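Local atomic coordinates of 1,3-alpha-isomaltosidase (Kribbella flavida DSM 17836, PDB entry 5X3I), a protein that hydrolyses the alpha-1,3-glucosidic linkages of a cyclic tetrasaccharide made from starch, releasing isomaltose inside the cell. Residues A[676-688]-A[726-738]. The protein carries 1 engineered substitution. Residues are numbered along the deposited sequence; the frame is centred on the assembly and turned at random.
Sequences LLGDELLINPVLE and VPVYCRASRWSEL. With SO4 (sulfate ion), chain K; SO4 (sulfate ion), chain J.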
ATOM      1  N   LEU A 676     -10.272 -18.538  -7.773  1.00 20.35           N
ATOM      2  CA  LEU A 676      -9.464 -19.679  -8.138  1.00 19.33           C
ATOM      3  C   LEU A 676      -8.030 -19.402  -7.702  1.00 20.38           C
ATOM      4  O   LEU A 676      -7.508 -18.318  -7.963  1.00 18.24           O
ATOM      5  CB  LEU A 676      -9.526 -19.938  -9.641  1.00 19.10           C
ATOM      6  CG  LEU A 676     -10.900 -20.324 -10.193  1.00 23.62           C
ATOM      7  CD1 LEU A 676     -10.910 -20.174 -11.695  1.00 27.19           C
ATOM      8  CD2 LEU A 676     -11.238 -21.751  -9.800  1.00 21.47           C
ATOM      9  N   LEU A 677      -7.412 -20.361  -7.018  1.00 17.13           N
ATOM     10  CA  LEU A 677      -5.990 -20.277  -6.734  1.00 16.33           C
ATOM     11  C   LEU A 677      -5.275 -21.055  -7.829  1.00 16.05           C
ATOM     12  O   LEU A 677      -5.275 -22.285  -7.836  1.00 20.88           O
ATOM     13  CB  LEU A 677      -5.689 -20.848  -5.350  1.00 17.94           C
ATOM     14  CG  LEU A 677      -4.226 -20.939  -4.895  1.00 16.19           C
ATOM     15  CD1 LEU A 677      -3.704 -19.573  -4.527  1.00 16.32           C
ATOM     16  CD2 LEU A 677      -4.101 -21.882  -3.715  1.00 14.70           C
ATOM     17  N   GLY A 678      -4.617 -20.336  -8.723  1.00 15.14           N
ATOM     18  CA  GLY A 678      -4.154 -20.939  -9.956  1.00 16.33           C
ATOM     19  C   GLY A 678      -5.313 -21.479 -10.783  1.00 17.66           C
ATOM     20  O   GLY A 678      -6.474 -21.175 -10.519  1.00 18.86           O
ATOM     21  N   ASP A 679      -4.992 -22.300 -11.775  1.00 20.21           N
ATOM     22  CA  ASP A 679      -5.998 -22.893 -12.649  1.00 19.00           C
ATOM     23  C   ASP A 679      -6.931 -23.866 -11.931  1.00 23.22           C
ATOM     24  O   ASP A 679      -8.124 -23.896 -12.208  1.00 26.66           O
ATOM     25  CB  ASP A 679      -5.329 -23.635 -13.811  1.00 20.54           C
ATOM     26  CG  ASP A 679      -4.604 -22.716 -14.753  1.00 18.73           C
ATOM     27  OD1 ASP A 679      -4.900 -21.516 -14.743  1.00 25.69           O
ATOM     28  OD2 ASP A 679      -3.745 -23.191 -15.514  1.00 26.44           O
ATOM     29  N   GLU A 680      -6.378 -24.697 -11.052  1.00 24.42           N
ATOM     30  CA  GLU A 680      -7.098 -25.884 -10.583  1.00 20.00           C
ATOM     31  C   GLU A 680      -7.952 -25.837  -9.318  1.00 18.56           C
ATOM     32  O   GLU A 680      -8.763 -26.731  -9.108  1.00 19.33           O
ATOM     33  CB  GLU A 680      -6.079 -27.016 -10.398  1.00 19.25           C
ATOM     34  CG  GLU A 680      -4.994 -27.064 -11.462  1.00 21.04           C
ATOM     35  CD  GLU A 680      -5.523 -27.250 -12.875  1.00 25.01           C
ATOM     36  OE1 GLU A 680      -6.719 -27.539 -13.051  1.00 26.35           O
ATOM     37  OE2 GLU A 680      -4.730 -27.115 -13.820  1.00 25.12           O
ATOM     38  N   LEU A 681      -7.811 -24.815  -8.487  1.00 19.12           N
ATOM     39  CA  LEU A 681      -8.481 -24.847  -7.188  1.00 16.30           C
ATOM     40  C   LEU A 681      -9.374 -23.637  -6.968  1.00 18.77           C
ATOM     41  O   LEU A 681      -8.945 -22.513  -7.161  1.00 21.87           O
ATOM     42  CB  LEU A 681      -7.462 -24.918  -6.049  1.00 14.34           C
ATOM     43  CG  LEU A 681      -6.569 -26.151  -5.900  1.00 17.67           C
ATOM     44  CD1 LEU A 681      -5.518 -25.904  -4.822  1.00 15.22           C
ATOM     45  CD2 LEU A 681      -7.392 -27.378  -5.573  1.00 15.29           C
ATOM     46  N   LEU A 682     -10.596 -23.883  -6.513  1.00 19.49           N
ATOM     47  CA  LEU A 682     -11.525 -22.818  -6.174  1.00 18.21           C
ATOM     48  C   LEU A 682     -11.657 -22.715  -4.662  1.00 18.64           C
ATOM     49  O   LEU A 682     -11.957 -23.693  -3.975  1.00 21.50           O
ATOM     50  CB  LEU A 682     -12.888 -23.058  -6.834  1.00 19.90           C
ATOM     51  CG  LEU A 682     -13.906 -21.914  -6.786  1.00 19.57           C
ATOM     52  CD1 LEU A 682     -14.825 -21.986  -7.977  1.00 23.43           C
ATOM     53  CD2 LEU A 682     -14.715 -21.976  -5.517  1.00 20.08           C
ATOM     54  N   ILE A 683     -11.423 -21.518  -4.153  1.00 19.39           N
ATOM     55  CA  ILE A 683     -11.422 -21.271  -2.721  1.00 18.05           C
ATOM     56  C   ILE A 683     -12.627 -20.428  -2.318  1.00 18.24           C
ATOM     57  O   ILE A 683     -13.008 -19.516  -3.040  1.00 20.94           O
ATOM     58  CB  ILE A 683     -10.136 -20.543  -2.287  1.00 15.31           C
ATOM     59  CG1 ILE A 683      -8.914 -21.100  -3.025  1.00 14.80           C
ATOM     60  CG2 ILE A 683      -9.979 -20.590  -0.784  1.00 17.72           C
ATOM     61  CD1 ILE A 683      -8.674 -22.583  -2.809  1.00 18.19           C
ATOM     62  N   ASN A 684     -13.214 -20.733  -1.169  1.00 19.23           N
ATOM     63  CA  ASN A 684     -14.316 -19.942  -0.637  1.00 19.57           C
ATOM     64  C   ASN A 684     -14.189 -19.698   0.858  1.00 20.02           C
ATOM     65  O   ASN A 684     -14.795 -20.406   1.658  1.00 22.43           O
ATOM     66  CB  ASN A 684     -15.654 -20.621  -0.939  1.00 22.21           C
ATOM     67  CG  ASN A 684     -16.844 -19.739  -0.607  1.00 22.93           C
ATOM     68  OD1 ASN A 684     -16.698 -18.543  -0.382  1.00 25.22           O
ATOM     69  ND2 ASN A 684     -18.031 -20.333  -0.576  1.00 22.76           N
ATOM     70  N   PRO A 685     -13.417 -18.674   1.238  1.00 19.36           N
ATOM     71  CA  PRO A 685     -13.104 -18.348   2.624  1.00 17.46           C
ATOM     72  C   PRO A 685     -14.351 -18.249   3.478  1.00 21.51           C
ATOM     73  O   PRO A 685     -15.373 -17.770   2.988  1.00 25.86           O
ATOM     74  CB  PRO A 685     -12.423 -16.984   2.514  1.00 18.03           C
ATOM     75  CG  PRO A 685     -11.846 -16.974   1.156  1.00 16.72           C
ATOM     76  CD  PRO A 685     -12.809 -17.716   0.302  1.00 17.96           C
ATOM     77  N   VAL A 686     -14.279 -18.662   4.736  1.00 21.79           N
ATOM     78  CA  VAL A 686     -15.440 -18.499   5.585  1.00 21.26           C
ATOM     79  C   VAL A 686     -15.281 -17.174   6.316  1.00 21.81           C
ATOM     80  O   VAL A 686     -14.450 -17.020   7.204  1.00 21.42           O
ATOM     81  CB  VAL A 686     -15.587 -19.663   6.566  1.00 20.98           C
ATOM     82  CG1 VAL A 686     -16.842 -19.494   7.396  1.00 22.53           C
ATOM     83  CG2 VAL A 686     -15.635 -20.965   5.810  1.00 19.63           C
ATOM     84  N   LEU A 687     -16.097 -16.215   5.893  1.00 23.73           N
ATOM     85  CA  LEU A 687     -15.973 -14.812   6.284  1.00 21.17           C
ATOM     86  C   LEU A 687     -16.910 -14.325   7.389  1.00 22.23           C
ATOM     87  O   LEU A 687     -16.999 -13.126   7.631  1.00 24.00           O
ATOM     88  CB  LEU A 687     -16.126 -13.939   5.046  1.00 25.25           C
ATOM     89  CG  LEU A 687     -15.005 -14.231   4.051  1.00 19.64           C
ATOM     90  CD1 LEU A 687     -15.227 -13.507   2.759  1.00 21.49           C
ATOM     91  CD2 LEU A 687     -13.656 -13.858   4.641  1.00 20.29           C
ATOM     92  N   GLU A 688     -17.679 -15.228   7.988  1.00 24.11           N
ATOM     93  CA  GLU A 688     -18.584 -14.834   9.063  1.00 24.75           C
ATOM     94  C   GLU A 688     -18.468 -15.714  10.303  1.00 24.49           C
ATOM     95  O   GLU A 688     -18.261 -16.916  10.199  1.00 27.32           O
ATOM     96  CB  GLU A 688     -20.028 -14.851   8.560  1.00 28.08           C
ATOM     97  CG  GLU A 688     -20.348 -13.726   7.604  1.00 33.38           C
ATOM     98  CD  GLU A 688     -21.662 -13.939   6.888  1.00 44.57           C
ATOM     99  OE1 GLU A 688     -22.010 -13.102   6.029  1.00 49.39           O
ATOM    100  OE2 GLU A 688     -22.340 -14.946   7.183  1.00 46.41           O
ATOM    101  N   VAL A 726     -12.019 -25.204   5.185  1.00 22.00           N
ATOM    102  CA  VAL A 726     -12.491 -24.091   4.376  1.00 20.56           C
ATOM    103  C   VAL A 726     -12.843 -24.732   3.054  1.00 20.25           C
ATOM    104  O   VAL A 726     -12.101 -25.586   2.578  1.00 23.50           O
ATOM    105  CB  VAL A 726     -11.425 -22.968   4.190  1.00 20.60           C
ATOM    106  CG1 VAL A 726     -10.077 -23.535   3.721  1.00 18.67           C
ATOM    107  CG2 VAL A 726     -11.905 -21.916   3.206  1.00 18.70           C
ATOM    108  N   PRO A 727     -13.977 -24.331   2.455  1.00 20.72           N
ATOM    109  CA  PRO A 727     -14.370 -25.016   1.224  1.00 18.98           C
ATOM    110  C   PRO A 727     -13.381 -24.786   0.102  1.00 19.85           C
ATOM    111  O   PRO A 727     -13.043 -23.649  -0.204  1.00 22.98           O
ATOM    112  CB  PRO A 727     -15.742 -24.406   0.904  1.00 20.70           C
ATOM    113  CG  PRO A 727     -16.273 -23.993   2.231  1.00 20.98           C
ATOM    114  CD  PRO A 727     -15.072 -23.511   3.002  1.00 21.28           C
ATOM    115  N   VAL A 728     -12.942 -25.878  -0.507  1.00 19.85           N
ATOM    116  CA  VAL A 728     -11.980 -25.866  -1.590  1.00 16.93           C
ATOM    117  C   VAL A 728     -12.375 -26.955  -2.568  1.00 19.39           C
ATOM    118  O   VAL A 728     -12.697 -28.065  -2.167  1.00 23.61           O
ATOM    119  CB  VAL A 728     -10.534 -26.118  -1.098  1.00 18.24           C
ATOM    120  CG1 VAL A 728      -9.584 -26.292  -2.277  1.00 16.62           C
ATOM    121  CG2 VAL A 728     -10.065 -25.012  -0.193  1.00 17.06           C
ATOM    122  N   TYR A 729     -12.338 -26.642  -3.850  1.00 21.22           N
ATOM    123  CA  TYR A 729     -12.749 -27.587  -4.865  1.00 18.82           C
ATOM    124  C   TYR A 729     -11.710 -27.634  -5.960  1.00 18.40           C
ATOM    125  O   TYR A 729     -11.140 -26.619  -6.324  1.00 23.37           O
ATOM    126  CB  TYR A 729     -14.131 -27.212  -5.424  1.00 20.43           C
ATOM    127  CG  TYR A 729     -15.204 -27.231  -4.363  1.00 18.54           C
ATOM    128  CD1 TYR A 729     -15.927 -28.385  -4.104  1.00 20.19           C
ATOM    129  CD2 TYR A 729     -15.472 -26.109  -3.600  1.00 20.05           C
ATOM    130  CE1 TYR A 729     -16.887 -28.419  -3.123  1.00 20.04           C
ATOM    131  CE2 TYR A 729     -16.440 -26.130  -2.620  1.00 20.15           C
ATOM    132  CZ  TYR A 729     -17.143 -27.290  -2.386  1.00 22.72           C
ATOM    133  OH  TYR A 729     -18.099 -27.324  -1.410  1.00 25.62           O
ATOM    134  N   CYS A 730     -11.462 -28.827  -6.478  1.00 20.07           N
ATOM    135  CA  CYS A 730     -10.456 -29.016  -7.502  1.00 21.69           C
ATOM    136  C   CYS A 730     -11.103 -29.425  -8.811  1.00 24.56           C
ATOM    137  O   CYS A 730     -12.072 -30.177  -8.818  1.00 26.48           O
ATOM    138  CB  CYS A 730      -9.432 -30.070  -7.059  1.00 19.41           C
ATOM    139  SG  CYS A 730      -8.114 -30.375  -8.229  1.00 23.98           S
ATOM    140  N   ARG A 731     -10.568 -28.922  -9.914  1.00 24.34           N
ATOM    141  CA  ARG A 731     -11.022 -29.344 -11.228  1.00 28.84           C
ATOM    142  C   ARG A 731     -10.774 -30.838 -11.356  1.00 31.27           C
ATOM    143  O   ARG A 731      -9.660 -31.308 -11.126  1.00 31.31           O
ATOM    144  CB  ARG A 731     -10.307 -28.571 -12.336  1.00 28.99           C
ATOM    145  CG  ARG A 731     -10.691 -27.098 -12.396  1.00 30.33           C
ATOM    146  CD  ARG A 731      -9.912 -26.343 -13.464  1.00 31.64           C
ATOM    147  NE  ARG A 731     -10.235 -26.789 -14.812  1.00 41.85           N
ATOM    148  CZ  ARG A 731      -9.380 -27.390 -15.635  1.00 48.40           C
ATOM    149  NH1 ARG A 731      -8.130 -27.620 -15.258  1.00 43.71           N
ATOM    150  NH2 ARG A 731      -9.777 -27.760 -16.845  1.00 53.94           N
ATOM    151  N   ALA A 732     -11.821 -31.573 -11.715  1.00 32.52           N
ATOM    152  CA  ALA A 732     -11.800 -33.028 -11.690  1.00 31.45           C
ATOM    153  C   ALA A 732     -10.649 -33.608 -12.493  1.00 30.38           C
ATOM    154  O   ALA A 732     -10.021 -34.568 -12.073  1.00 32.60           O
ATOM    155  CB  ALA A 732     -13.122 -33.576 -12.197  1.00 34.89           C
ATOM    156  N   SER A 733     -10.365 -33.018 -13.643  1.00 31.78           N
ATOM    157  CA  SER A 733      -9.339 -33.550 -14.518  1.00 32.42           C
ATOM    158  C   SER A 733      -7.941 -33.502 -13.900  1.00 31.16           C
ATOM    159  O   SER A 733      -7.093 -34.307 -14.243  1.00 32.83           O
ATOM    160  CB  SER A 733      -9.342 -32.800 -15.847  1.00 38.05           C
ATOM    161  OG  SER A 733      -9.248 -31.408 -15.640  1.00 39.41           O
ATOM    162  N   ARG A 734      -7.682 -32.520 -13.045  1.00 28.68           N
ATOM    163  CA  ARG A 734      -6.390 -32.425 -12.375  1.00 28.73           C
ATOM    164  C   ARG A 734      -6.360 -32.951 -10.938  1.00 27.60           C
ATOM    165  O   ARG A 734      -5.343 -32.823 -10.258  1.00 27.54           O
ATOM    166  CB  ARG A 734      -5.894 -30.982 -12.422  1.00 31.90           C
ATOM    167  CG  ARG A 734      -5.969 -30.382 -13.819  1.00 35.43           C
ATOM    168  CD  ARG A 734      -5.223 -31.187 -14.860  1.00 38.33           C
ATOM    169  NE  ARG A 734      -3.793 -30.912 -14.846  1.00 44.48           N
ATOM    170  CZ  ARG A 734      -2.957 -31.248 -15.825  1.00 48.85           C
ATOM    171  NH1 ARG A 734      -3.415 -31.864 -16.908  1.00 53.21           N
ATOM    172  NH2 ARG A 734      -1.664 -30.963 -15.723  1.00 44.37           N
ATOM    173  N   TRP A 735      -7.471 -33.499 -10.453  1.00 24.73           N
ATOM    174  CA  TRP A 735      -7.526 -33.997  -9.081  1.00 23.68           C
ATOM    175  C   TRP A 735      -6.493 -35.097  -8.811  1.00 27.25           C
ATOM    176  O   TRP A 735      -6.046 -35.271  -7.685  1.00 24.48           O
ATOM    177  CB  TRP A 735      -8.922 -34.514  -8.760  1.00 26.76           C
ATOM    178  CG  TRP A 735      -9.065 -35.220  -7.441  1.00 23.72           C
ATOM    179  CD1 TRP A 735      -9.498 -36.495  -7.247  1.00 22.88           C
ATOM    180  CD2 TRP A 735      -8.794 -34.691  -6.138  1.00 22.75           C
ATOM    181  NE1 TRP A 735      -9.516 -36.795  -5.914  1.00 22.26           N
ATOM    182  CE2 TRP A 735      -9.084 -35.706  -5.209  1.00 24.11           C
ATOM    183  CE3 TRP A 735      -8.324 -33.461  -5.669  1.00 20.67           C
ATOM    184  CZ2 TRP A 735      -8.928 -35.530  -3.837  1.00 21.19           C
ATOM    185  CZ3 TRP A 735      -8.172 -33.289  -4.310  1.00 20.57           C
ATOM    186  CH2 TRP A 735      -8.473 -34.316  -3.410  1.00 22.67           C
ATOM    187  N   SER A 736      -6.116 -35.822  -9.855  1.00 25.91           N
ATOM    188  CA  SER A 736      -5.083 -36.835  -9.737  1.00 28.35           C
ATOM    189  C   SER A 736      -3.783 -36.201  -9.236  1.00 26.95           C
ATOM    190  O   SER A 736      -3.074 -36.792  -8.437  1.00 28.37           O
ATOM    191  CB  SER A 736      -4.860 -37.537 -11.077  1.00 24.60           C
ATOM    192  OG  SER A 736      -3.769 -38.435 -10.997  1.00 36.96           O
ATOM    193  N   GLU A 737      -3.493 -34.985  -9.685  1.00 25.42           N
ATOM    194  CA  GLU A 737      -2.278 -34.294  -9.269  1.00 24.12           C
ATOM    195  C   GLU A 737      -2.390 -33.692  -7.866  1.00 21.58           C
ATOM    196  O   GLU A 737      -1.399 -33.619  -7.155  1.00 24.88           O
ATOM    197  CB  GLU A 737      -1.911 -33.194 -10.271  1.00 24.28           C
ATOM    198  CG  GLU A 737      -1.889 -33.641 -11.721  1.00 22.71           C
ATOM    199  CD  GLU A 737      -1.324 -32.594 -12.671  1.00 26.46           C
ATOM    200  OE1 GLU A 737      -1.144 -31.429 -12.262  1.00 27.34           O
ATOM    201  OE2 GLU A 737      -1.053 -32.938 -13.836  1.00 27.27           O
ATOM    202  N   LEU A 738      -3.574 -33.224  -7.482  1.00 20.66           N
ATOM    203  CA  LEU A 738      -3.722 -32.540  -6.194  1.00 21.36           C
ATOM    204  C   LEU A 738      -4.048 -33.438  -5.010  1.00 22.10           C
ATOM    205  O   LEU A 738      -3.876 -33.040  -3.862  1.00 23.94           O
ATOM    206  CB  LEU A 738      -4.816 -31.466  -6.285  1.00 20.66           C
ATOM    207  CG  LEU A 738      -4.494 -30.054  -6.786  1.00 23.28           C
ATOM    208  CD1 LEU A 738      -3.299 -29.465  -6.040  1.00 17.47           C
ATOM    209  CD2 LEU A 738      -4.275 -30.015  -8.283  1.00 23.12           C
TER
HETATM  210  S   SO4 K 809     -12.684 -30.527 -15.782  1.00 64.13           S
HETATM  211  O1  SO4 K 809     -12.915 -31.966 -15.826  1.00 58.22           O
HETATM  212  O2  SO4 K 809     -11.383 -30.296 -15.172  1.00 49.31           O
HETATM  213  O3  SO4 K 809     -12.701 -29.973 -17.131  1.00 67.24           O
HETATM  214  O4  SO4 K 809     -13.729 -29.882 -14.994  1.00 49.95           O
HETATM  215  S   SO4 J 808      -7.087 -30.054 -18.416  1.00 77.61           S
HETATM  216  O1  SO4 J 808      -7.191 -31.507 -18.473  1.00 67.42           O
HETATM  217  O2  SO4 J 808      -6.145 -29.587 -19.426  1.00 73.04           O
HETATM  218  O3  SO4 J 808      -8.399 -29.466 -18.668  1.00 70.01           O
HETATM  219  O4  SO4 J 808      -6.623 -29.653 -17.094  1.00 57.76           O
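The backbone carbonyl of Asp679 lies against Arg731, its O 3.3 Å from Arg731 CD, while the Asp679 carboxylate forms salt bridges with Arg656 and Arg646. Glu680 grips the same arginine twice. Its backbone O accepts from Arg731 N, and OE1, through the syn lone pair, takes a 2.6 Å bond from Arg731 NH1 near the guanidinium plane. A bend in the glutamate chain (chi2 -60°) also sets the carboxylate against Arg734 CG. Arg731 NH1 and NH2 bind one sulfate, probably from the crystallisation liquor, and an oxygen of a second lies over a guanidinium face. An alanine in place of Arg731 would probably leave the Glu680 carboxylate without its salt-bridge mate and the first sulfate without these two donors. From Leu681, strand 681-683 runs antiparallel to strand 728-731, the two being the central pair of the sheet in the family 31 C-terminal domain. Leu681 CD2 packs on Cys730 CB (3.7 Å) and on Leu738 of the following helix. Leu682 and Tyr729 form the hydrogen-bonded pair, Leu682 N reaching Tyr729 O at 2.8 Å and Tyr729 N donating back to Leu682 O. Ile683 CD1 meets both methyls of Val728. Asn684 N donates to Pro727 O (3.1 Å), and Val686 CG2 rests on Pro727 CD.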